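PDB 3OG2: beta-galactosidase from Trichoderma reesei, which probably hydrolyses terminal non-reducing beta-D-galactose residues in beta-D-galactosides. Local coordinates for residues S74-W79 / L276-G281. Numbering follows the deposited sequence.
With GOL (glycerol), chain G.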
# COMPACT_ATOMS: atom_id res chain seq x y z
N SER A 74 5.38 6.88 4.78
CA SER A 74 4.69 6.54 6.02
C SER A 74 4.48 5.05 6.10
O SER A 74 4.13 4.45 5.10
CB SER A 74 3.34 7.28 5.97
OG SER A 74 2.50 6.89 7.06
N PHE A 75 4.73 4.46 7.30
CA PHE A 75 4.63 3.01 7.39
C PHE A 75 3.98 2.60 8.69
O PHE A 75 4.20 3.22 9.73
CB PHE A 75 5.98 2.34 7.26
CG PHE A 75 6.96 2.59 8.41
CD1 PHE A 75 7.72 3.76 8.50
CD2 PHE A 75 7.08 1.62 9.42
CE1 PHE A 75 8.62 3.93 9.57
CE2 PHE A 75 7.99 1.80 10.47
CZ PHE A 75 8.75 2.96 10.54
N TYR A 76 3.23 1.51 8.63
CA TYR A 76 2.73 0.83 9.81
C TYR A 76 3.73 -0.24 10.22
O TYR A 76 4.49 -0.77 9.37
CB TYR A 76 1.38 0.16 9.52
CG TYR A 76 0.17 1.07 9.56
CD1 TYR A 76 -0.04 2.04 10.56
CD2 TYR A 76 -0.83 0.85 8.59
CE1 TYR A 76 -1.22 2.81 10.55
CE2 TYR A 76 -1.98 1.62 8.59
CZ TYR A 76 -2.16 2.58 9.57
OH TYR A 76 -3.32 3.32 9.51
N VAL A 77 3.62 -0.63 11.50
CA VAL A 77 4.22 -1.88 11.99
C VAL A 77 3.08 -2.74 12.50
O VAL A 77 2.17 -2.19 13.17
CB VAL A 77 5.24 -1.64 13.11
CG1 VAL A 77 5.86 -2.98 13.51
CG2 VAL A 77 6.28 -0.62 12.70
N ASP A 78 3.07 -4.03 12.18
CA ASP A 78 1.98 -4.93 12.57
C ASP A 78 2.40 -5.75 13.77
O ASP A 78 3.20 -6.71 13.66
CB ASP A 78 1.65 -5.81 11.35
CG ASP A 78 0.50 -6.72 11.59
OD1 ASP A 78 -0.07 -6.82 12.69
OD2 ASP A 78 0.09 -7.42 10.58
N TRP A 79 1.85 -5.40 14.94
CA TRP A 79 2.20 -6.04 16.21
C TRP A 79 1.98 -7.55 16.11
O TRP A 79 2.81 -8.33 16.64
CB TRP A 79 1.31 -5.38 17.28
CG TRP A 79 1.39 -5.94 18.66
CD1 TRP A 79 2.31 -6.81 19.24
CD2 TRP A 79 0.45 -5.63 19.71
NE1 TRP A 79 1.98 -7.04 20.55
CE2 TRP A 79 0.85 -6.33 20.87
CE3 TRP A 79 -0.69 -4.83 19.77
CZ2 TRP A 79 0.15 -6.26 22.06
CZ3 TRP A 79 -1.39 -4.75 20.94
CH2 TRP A 79 -0.97 -5.46 22.08
N LEU A 276 -2.74 15.99 6.22
CA LEU A 276 -3.58 14.88 5.82
C LEU A 276 -2.68 13.65 5.94
O LEU A 276 -1.87 13.35 5.06
CB LEU A 276 -4.13 15.03 4.39
CG LEU A 276 -5.13 16.18 4.26
CD1 LEU A 276 -5.47 16.40 2.78
CD2 LEU A 276 -6.40 15.88 5.08
N VAL A 277 -2.80 12.97 7.06
CA VAL A 277 -1.89 11.87 7.37
C VAL A 277 -2.25 10.63 6.57
O VAL A 277 -1.43 9.77 6.29
CB VAL A 277 -1.90 11.61 8.90
CG1 VAL A 277 -1.12 10.35 9.28
CG2 VAL A 277 -1.28 12.85 9.52
N GLU A 278 -3.52 10.49 6.13
CA GLU A 278 -3.90 9.49 5.13
C GLU A 278 -4.88 10.16 4.18
O GLU A 278 -5.96 10.60 4.64
CB GLU A 278 -4.62 8.26 5.64
CG GLU A 278 -3.78 7.51 6.71
CD GLU A 278 -4.65 6.44 7.34
OE1 GLU A 278 -5.70 6.03 6.79
OE2 GLU A 278 -4.28 5.96 8.43
N PHE A 279 -4.53 10.24 2.92
CA PHE A 279 -5.48 10.70 1.92
C PHE A 279 -5.58 9.63 0.84
O PHE A 279 -4.57 9.06 0.41
CB PHE A 279 -5.09 12.06 1.33
CG PHE A 279 -6.26 12.58 0.49
CD1 PHE A 279 -7.38 13.18 1.11
CD2 PHE A 279 -6.26 12.42 -0.89
CE1 PHE A 279 -8.45 13.59 0.33
CE2 PHE A 279 -7.33 12.84 -1.64
CZ PHE A 279 -8.43 13.40 -1.05
N GLN A 280 -6.80 9.36 0.37
CA GLN A 280 -7.07 8.28 -0.57
C GLN A 280 -6.12 8.22 -1.76
O GLN A 280 -6.01 9.16 -2.57
CB GLN A 280 -8.51 8.51 -1.05
CG GLN A 280 -9.01 7.39 -1.95
CD GLN A 280 -10.52 7.27 -1.91
OE1 GLN A 280 -11.25 8.24 -1.62
NE2 GLN A 280 -11.01 6.06 -2.17
N GLY A 281 -5.50 7.05 -1.88
CA GLY A 281 -4.67 6.69 -3.02
C GLY A 281 -5.17 5.43 -3.72
O GLY A 281 -4.46 4.96 -4.64
C1 GOL G . -6.75 2.09 6.54
O1 GOL G . -7.97 1.49 6.99
C2 GOL G . -6.04 2.83 7.66
O2 GOL G . -5.60 1.89 8.58
C3 GOL G . -6.98 3.82 8.34
O3 GOL G . -6.18 4.51 9.34
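Tyr76 and Glu278 meet across the mouth of a TIM barrel, at the galactose-binding site, Tyr76 reaching inward from the C-terminal end of strand 72-76 and Glu278 from the corner where the chain turns within strand 275-280. The phenol oxygen OH of Tyr76 lies 3.0 Å from OE2 of Glu278, the single close approach between the segments, and the ring and carboxylate planes stand 88° apart. A glycerol, probably from the crystallisation liquor, occupies the pocket and bridges the pair: its O2 donates to Tyr76 OH at 2.8 Å, while its O3 donates to Glu278 OE2 at 2.6 Å. Both residues bind beta-D-galactose in another structure of this enzyme. With CG anti to its carbonyl carbon (chi1 -58°) and the chain extended beyond it, Glu278 carries its carboxylate to the glycerol. Further out, Arg114 forms a salt bridge with OE2 and Tyr240 hydrogen-bonds OE1, so both carboxylate oxygens are anchored. A glutamine in place of Glu278 would probably cost Arg114 the salt bridge to OE2 and weaken the grip on the glycerol hydroxyl. The Tyr76 side chain packs on Ile119 and Ala121, and its OH is hydrogen-bonded to OD1 of Asn179.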